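Local coordinates for putative uncharacterized protein (Legionella drancourtii, PDB 4JVS) that is a Dot/Icm effector whose LepB-type GAP domain probably speeds GTP hydrolysis by a small GTPase, at residues A[36-41]-A[197-202]; A[160-165]-A[203-208]. All coordinates share one frame; numbering follows the deposited sequence.

Contact 1: residues A[36-41]-A[197-202]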
loop_
_atom_site.group_PDB
_atom_site.type_symbol
_atom_site.label_atom_id
_atom_site.label_comp_id
_atom_site.label_asym_id
_atom_site.label_seq_id
_atom_site.Cartn_x
_atom_site.Cartn_y
_atom_site.Cartn_z
ATOM N N GLU A 36 -15.292 14.435 -12.893
ATOM C CA GLU A 36 -16.667 14.577 -13.308
ATOM C C GLU A 36 -17.529 13.435 -12.871
ATOM O O GLU A 36 -18.675 13.596 -12.568
ATOM C CB GLU A 36 -16.749 14.768 -14.796
ATOM C CG GLU A 36 -16.414 16.179 -15.174
ATOM C CD GLU A 36 -17.086 17.177 -14.287
ATOM O OE1 GLU A 36 -16.393 18.055 -13.770
ATOM O OE2 GLU A 36 -18.311 17.078 -14.120
ATOM N N LEU A 37 -16.966 12.259 -12.896
ATOM C CA LEU A 37 -17.664 11.116 -12.445
ATOM C C LEU A 37 -18.016 11.256 -10.986
ATOM O O LEU A 37 -19.118 11.038 -10.601
ATOM C CB LEU A 37 -16.734 9.948 -12.635
ATOM C CG LEU A 37 -17.165 8.530 -12.408
ATOM C CD1 LEU A 37 -18.418 8.272 -13.182
ATOM C CD2 LEU A 37 -16.079 7.624 -12.886
ATOM N N ILE A 38 -17.090 11.674 -10.167
ATOM C CA ILE A 38 -17.362 11.845 -8.772
ATOM C C ILE A 38 -18.360 12.930 -8.488
ATOM O O ILE A 38 -19.244 12.770 -7.701
ATOM C CB ILE A 38 -16.076 12.169 -8.063
ATOM C CG1 ILE A 38 -15.129 10.992 -8.155
ATOM C CG2 ILE A 38 -16.333 12.525 -6.624
ATOM C CD1 ILE A 38 -15.789 9.657 -8.128
ATOM N N ARG A 39 -18.215 14.049 -9.160
ATOM C CA ARG A 39 -19.156 15.160 -9.076
ATOM C C ARG A 39 -20.567 14.645 -9.334
ATOM O O ARG A 39 -21.488 14.911 -8.562
ATOM C CB ARG A 39 -18.805 16.232 -10.106
ATOM C CG ARG A 39 -19.513 17.576 -9.904
ATOM C CD ARG A 39 -19.777 18.271 -11.250
ATOM N NE ARG A 39 -21.064 17.868 -11.829
ATOM C CZ ARG A 39 -21.232 17.246 -12.997
ATOM N NH1 ARG A 39 -20.195 16.937 -13.772
ATOM N NH2 ARG A 39 -22.457 16.936 -13.395
ATOM N N THR A 40 -20.711 13.887 -10.421
ATOM C CA THR A 40 -21.972 13.240 -10.772
ATOM C C THR A 40 -22.516 12.375 -9.647
ATOM O O THR A 40 -23.663 12.536 -9.229
ATOM C CB THR A 40 -21.832 12.363 -12.026
ATOM O OG1 THR A 40 -21.574 13.187 -13.168
ATOM C CG2 THR A 40 -23.106 11.582 -12.262
ATOM N N TRP A 41 -21.696 11.455 -9.154
ATOM C CA TRP A 41 -22.152 10.528 -8.118
ATOM C C TRP A 41 -22.506 11.221 -6.805
ATOM O O TRP A 41 -23.525 10.903 -6.186
ATOM C CB TRP A 41 -21.131 9.410 -7.897
ATOM C CG TRP A 41 -21.011 8.504 -9.078
ATOM C CD1 TRP A 41 -21.821 8.474 -10.179
ATOM C CD2 TRP A 41 -20.010 7.502 -9.292
ATOM N NE1 TRP A 41 -21.391 7.512 -11.060
ATOM C CE2 TRP A 41 -20.281 6.902 -10.542
ATOM C CE3 TRP A 41 -18.906 7.059 -8.552
ATOM C CZ2 TRP A 41 -19.494 5.879 -11.062
ATOM C CZ3 TRP A 41 -18.127 6.043 -9.071
ATOM C CH2 TRP A 41 -18.426 5.464 -10.315
ATOM N N LYS A 197 -18.935 11.069 2.220
ATOM C CA LYS A 197 -17.779 11.807 2.655
ATOM C C LYS A 197 -16.560 11.633 1.787
ATOM O O LYS A 197 -15.808 12.547 1.584
ATOM C CB LYS A 197 -17.465 11.481 4.087
ATOM C CG LYS A 197 -16.675 12.558 4.753
ATOM C CD LYS A 197 -15.988 12.063 5.987
ATOM C CE LYS A 197 -15.203 13.180 6.625
ATOM N NZ LYS A 197 -13.962 13.470 5.882
ATOM N N ALA A 198 -16.344 10.434 1.307
ATOM C CA ALA A 198 -15.216 10.167 0.466
ATOM C C ALA A 198 -15.337 10.960 -0.784
ATOM O O ALA A 198 -14.384 11.436 -1.310
ATOM C CB ALA A 198 -15.138 8.697 0.145
ATOM N N LEU A 199 -16.531 11.069 -1.288
ATOM C CA LEU A 199 -16.751 11.849 -2.493
ATOM C C LEU A 199 -16.479 13.331 -2.239
ATOM O O LEU A 199 -15.777 13.979 -3.025
ATOM C CB LEU A 199 -18.174 11.641 -3.015
ATOM C CG LEU A 199 -18.507 10.208 -3.414
ATOM C CD1 LEU A 199 -19.941 10.090 -3.863
ATOM C CD2 LEU A 199 -17.574 9.764 -4.507
ATOM N N ASP A 200 -17.023 13.858 -1.140
ATOM C CA ASP A 200 -16.853 15.277 -0.802
ATOM C C ASP A 200 -15.401 15.608 -0.422
ATOM O O ASP A 200 -14.897 16.676 -0.765
ATOM C CB ASP A 200 -17.826 15.710 0.306
ATOM C CG ASP A 200 -19.299 15.575 -0.106
ATOM O OD1 ASP A 200 -19.607 15.774 -1.308
ATOM O OD2 ASP A 200 -20.146 15.268 0.771
ATOM N N ASP A 201 -14.729 14.693 0.272
ATOM C CA ASP A 201 -13.313 14.869 0.582
ATOM C C ASP A 201 -12.463 14.923 -0.687
ATOM O O ASP A 201 -11.460 15.639 -0.737
ATOM C CB ASP A 201 -12.811 13.756 1.504
ATOM C CG ASP A 201 -13.278 13.931 2.941
ATOM O OD1 ASP A 201 -14.329 14.584 3.155
ATOM O OD2 ASP A 201 -12.595 13.419 3.859
ATOM N N PHE A 202 -12.860 14.167 -1.711
ATOM C CA PHE A 202 -12.148 14.217 -2.985
ATOM C C PHE A 202 -12.244 15.601 -3.644
ATOM O O PHE A 202 -11.225 16.210 -3.979
ATOM C CB PHE A 202 -12.636 13.137 -3.950
ATOM C CG PHE A 202 -11.849 13.088 -5.224
ATOM C CD1 PHE A 202 -10.596 12.486 -5.256
ATOM C CD2 PHE A 202 -12.338 13.667 -6.379
ATOM C CE1 PHE A 202 -9.857 12.450 -6.430
ATOM C CE2 PHE A 202 -11.605 13.638 -7.555
ATOM C CZ PHE A 202 -10.363 13.029 -7.580
#
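Ile38 and Leu199 carry this apolar contact between two helices, meeting where their CA atoms lie 6.3 Å apart. Ile38 CG2 rests against Leu199 CD2 at 3.7 Å, while the delta methyl of the isoleucine, CD1, approaches the same CD2 at 4.0 Å, so one leucine methyl is touched by both branches of the beta-branched residue. The first torsion of Ile38 (chi1 -65°) sets CG2 opposite the backbone N and lets it serve two partners, for it also reaches Phe202 CD2 at 4.2 Å, meeting the ring obliquely. The other methyl of Leu199, CD1, turns to the next helical turn and lies 4.3 Å from Trp41 CB; the indole itself leads away from 197-202. Branched aliphatic chains suit this buried place because they fill it from several directions without a polar atom to satisfy.

No hydrogen bond joins the two segments. Within 36-41, Thr40 OG1 and Thr40 N both donate to Glu36 O, from opposite faces of its plane. Trp41 NE1 is held by Gln27 O, which fixes the indole. Nearby, Phe34 meets Phe202 edge to face, and Ile170 of helix 156-177 packs on Leu199 and Phe202.

The axes of the two segments approach to 9.7 Å, with their directions 134° apart. This is plain helix-helix packing, joining helix 34-45 to helix 193-214 in a buried, apolar packing layer of the LepB GAP domain's N-terminal subdomain.

Contact 2: residues A[160-165]-A[203-208]; sequences MQRLAT and MQYKTE
Gln161 O, which accepts from both Thr165 OG1 (2.6 Å) and Thr165 N, belongs to the helical turn from which Arg162 and Leu163 reach across to Tyr205. The threonine donors arrive from opposite faces of the carbonyl plane; a short hydroxyl-bearing chain suits the spot because it can turn back on its own helix. Thr207 OG1 and Thr207 N grip Met203 O in the same manner on the partner helix.

Between the helices there is no hydrogen bond. Arg162 passes its aliphatic stem across one face of the Tyr205 ring, at about a right angle to that side chain, CG standing 3.8 Å from the ring centroid and almost on the ring normal, a CH-pi contact. CD follows, 3.6 Å from Tyr205 CE1. With CG opposite the backbone N (chi1 -168°), the stem extends outward over the ring before bending at chi3, and the guanidinium plane ends 46° from that of the ring; NH2 then donates to Pro153 O. Arginine thus supplies greasy methylenes here and a polar head beyond.

Leu163 makes the buried part. Its CD1 lies 4.1 Å from Tyr205 CB and 3.9 Å from Lys206 CB, against the backbone of the neighbouring helix. The amine of Lys206 is directed elsewhere, to Tyr70 OH and Asp210.

Elsewhere on helix 156-177, Gln161 and Thr165 pack on basic side chains of the other protein chain. The segments run nearly antiparallel, 153° apart with axes 8.9 Å from each other, an antiparallel helix pair within the helical N-terminal subdomain of the LepB GAP domain.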
loop_
_atom_site.group_PDB
_atom_site.type_symbol
_atom_site.label_atom_id
_atom_site.label_comp_id
_atom_site.label_asym_id
_atom_site.label_seq_id
_atom_site.Cartn_x
_atom_site.Cartn_y
_atom_site.Cartn_z
ATOM N N MET A 160 -1.062 16.437 -2.766
ATOM C CA MET A 160 -1.239 15.551 -3.911
ATOM C C MET A 160 -1.516 14.141 -3.439
ATOM O O MET A 160 -2.389 13.454 -3.969
ATOM C CB MET A 160 0.026 15.530 -4.756
ATOM C CG MET A 160 0.436 16.886 -5.270
ATOM S SD MET A 160 -0.746 17.553 -6.447
ATOM C CE MET A 160 -0.310 19.289 -6.352
ATOM N N GLN A 161 -0.752 13.713 -2.445
ATOM C CA GLN A 161 -0.894 12.378 -1.889
ATOM C C GLN A 161 -2.254 12.233 -1.208
ATOM O O GLN A 161 -2.832 11.147 -1.144
ATOM C CB GLN A 161 0.251 12.121 -0.911
ATOM C CG GLN A 161 0.214 10.799 -0.210
ATOM C CD GLN A 161 1.511 10.048 -0.353
ATOM O OE1 GLN A 161 1.901 9.685 -1.461
ATOM N NE2 GLN A 161 2.195 9.808 0.768
ATOM N N ARG A 162 -2.794 13.335 -0.784
ATOM C CA ARG A 162 -3.988 13.353 -0.005
ATOM C C ARG A 162 -5.164 13.274 -0.914
ATOM O O ARG A 162 -6.149 12.679 -0.589
ATOM C CB ARG A 162 -3.974 14.658 0.756
ATOM C CG ARG A 162 -4.920 14.847 1.834
ATOM C CD ARG A 162 -4.637 16.158 2.440
ATOM N NE ARG A 162 -3.572 16.030 3.413
ATOM C CZ ARG A 162 -2.789 17.014 3.813
ATOM N NH1 ARG A 162 -2.926 18.211 3.309
ATOM N NH2 ARG A 162 -1.857 16.778 4.706
ATOM N N LEU A 163 -5.054 13.917 -2.054
ATOM C CA LEU A 163 -6.043 13.821 -3.122
ATOM C C LEU A 163 -6.027 12.412 -3.703
ATOM O O LEU A 163 -7.055 11.840 -4.053
ATOM C CB LEU A 163 -5.709 14.833 -4.227
ATOM C CG LEU A 163 -6.456 14.708 -5.560
ATOM C CD1 LEU A 163 -7.891 15.195 -5.436
ATOM C CD2 LEU A 163 -5.723 15.427 -6.693
ATOM N N ALA A 164 -4.824 11.872 -3.798
ATOM C CA ALA A 164 -4.598 10.531 -4.302
ATOM C C ALA A 164 -5.304 9.515 -3.426
ATOM O O ALA A 164 -6.077 8.691 -3.916
ATOM C CB ALA A 164 -3.111 10.250 -4.335
ATOM N N THR A 165 -5.020 9.590 -2.128
ATOM C CA THR A 165 -5.575 8.678 -1.132
ATOM C C THR A 165 -7.090 8.800 -1.106
ATOM O O THR A 165 -7.800 7.816 -0.929
ATOM C CB THR A 165 -5.030 8.990 0.291
ATOM O OG1 THR A 165 -3.597 9.075 0.265
ATOM C CG2 THR A 165 -5.477 7.926 1.302
ATOM N N MET A 203 -13.479 16.066 -3.827
ATOM C CA MET A 203 -13.777 17.424 -4.273
ATOM C C MET A 203 -12.950 18.503 -3.576
ATOM O O MET A 203 -12.366 19.370 -4.234
ATOM C CB MET A 203 -15.249 17.731 -4.019
ATOM C CG MET A 203 -16.106 17.839 -5.253
ATOM S SD MET A 203 -16.369 16.240 -6.027
ATOM C CE MET A 203 -15.136 16.269 -7.352
ATOM N N GLN A 204 -12.931 18.466 -2.245
ATOM C CA GLN A 204 -12.211 19.463 -1.457
ATOM C C GLN A 204 -10.726 19.463 -1.786
ATOM O O GLN A 204 -10.142 20.512 -2.071
ATOM C CB GLN A 204 -12.397 19.207 0.041
ATOM C CG GLN A 204 -13.818 19.387 0.537
ATOM C CD GLN A 204 -14.006 18.923 1.985
ATOM O OE1 GLN A 204 -13.031 18.647 2.701
ATOM N NE2 GLN A 204 -15.266 18.838 2.420
ATOM N N TYR A 205 -10.125 18.277 -1.733
ATOM C CA TYR A 205 -8.702 18.108 -1.978
ATOM C C TYR A 205 -8.350 18.472 -3.420
ATOM O O TYR A 205 -7.252 18.964 -3.690
ATOM C CB TYR A 205 -8.294 16.666 -1.679
ATOM C CG TYR A 205 -8.386 16.269 -0.216
ATOM C CD1 TYR A 205 -8.102 17.177 0.796
ATOM C CD2 TYR A 205 -8.749 14.974 0.152
ATOM C CE1 TYR A 205 -8.186 16.806 2.136
ATOM C CE2 TYR A 205 -8.840 14.597 1.487
ATOM C CZ TYR A 205 -8.554 15.515 2.470
ATOM O OH TYR A 205 -8.637 15.144 3.786
ATOM N N LYS A 206 -9.287 18.229 -4.339
ATOM C CA LYS A 206 -9.129 18.607 -5.743
ATOM C C LYS A 206 -9.074 20.125 -5.871
ATOM O O LYS A 206 -8.324 20.667 -6.685
ATOM C CB LYS A 206 -10.293 18.062 -6.572
ATOM C CG LYS A 206 -10.017 17.945 -8.046
ATOM C CD LYS A 206 -11.031 18.709 -8.897
ATOM C CE LYS A 206 -10.841 18.417 -10.388
ATOM N NZ LYS A 206 -9.389 18.249 -10.771
ATOM N N THR A 207 -9.882 20.806 -5.062
ATOM C CA THR A 207 -9.903 22.264 -5.029
ATOM C C THR A 207 -8.524 22.807 -4.693
ATOM O O THR A 207 -7.996 23.652 -5.410
ATOM C CB THR A 207 -10.892 22.793 -3.976
ATOM O OG1 THR A 207 -12.174 22.165 -4.149
ATOM C CG2 THR A 207 -11.028 24.301 -4.092
ATOM N N GLU A 208 -7.915 22.290 -3.655
ATOM C CA GLU A 208 -6.600 22.702 -3.240
ATOM C C GLU A 208 -5.515 22.328 -4.191
ATOM O O GLU A 208 -4.535 23.005 -4.299
ATOM C CB GLU A 208 -6.287 21.999 -1.975
ATOM C CG GLU A 208 -7.160 22.325 -0.899
ATOM C CD GLU A 208 -6.481 22.094 0.374
ATOM O OE1 GLU A 208 -5.285 22.368 0.438
ATOM O OE2 GLU A 208 -7.108 21.622 1.318
#

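Helix 193-214 is common to both contacts: it packs against helix 34-45 in contact 1 and, further along, against helix 156-177 in contact 2. The centres are about 11 Å apart, and the two meet directly, Phe202 CE1 lying 3.5 Å from Leu163 CD1 and Ile38 CG2 lying 3.8 Å from Met203 SD. Every touching residue of contact 1 is buried and the pairing is purely apolar. Contact 2 is only partly buried: Leu163 is its one buried touching residue, while Arg162, Tyr205 and Lys206 are partly exposed, the arginine and lysine with their polar ends bonded elsewhere. Contact 2 also lies nearer the chain's centre, and its helix 156-177 touches the second protein chain.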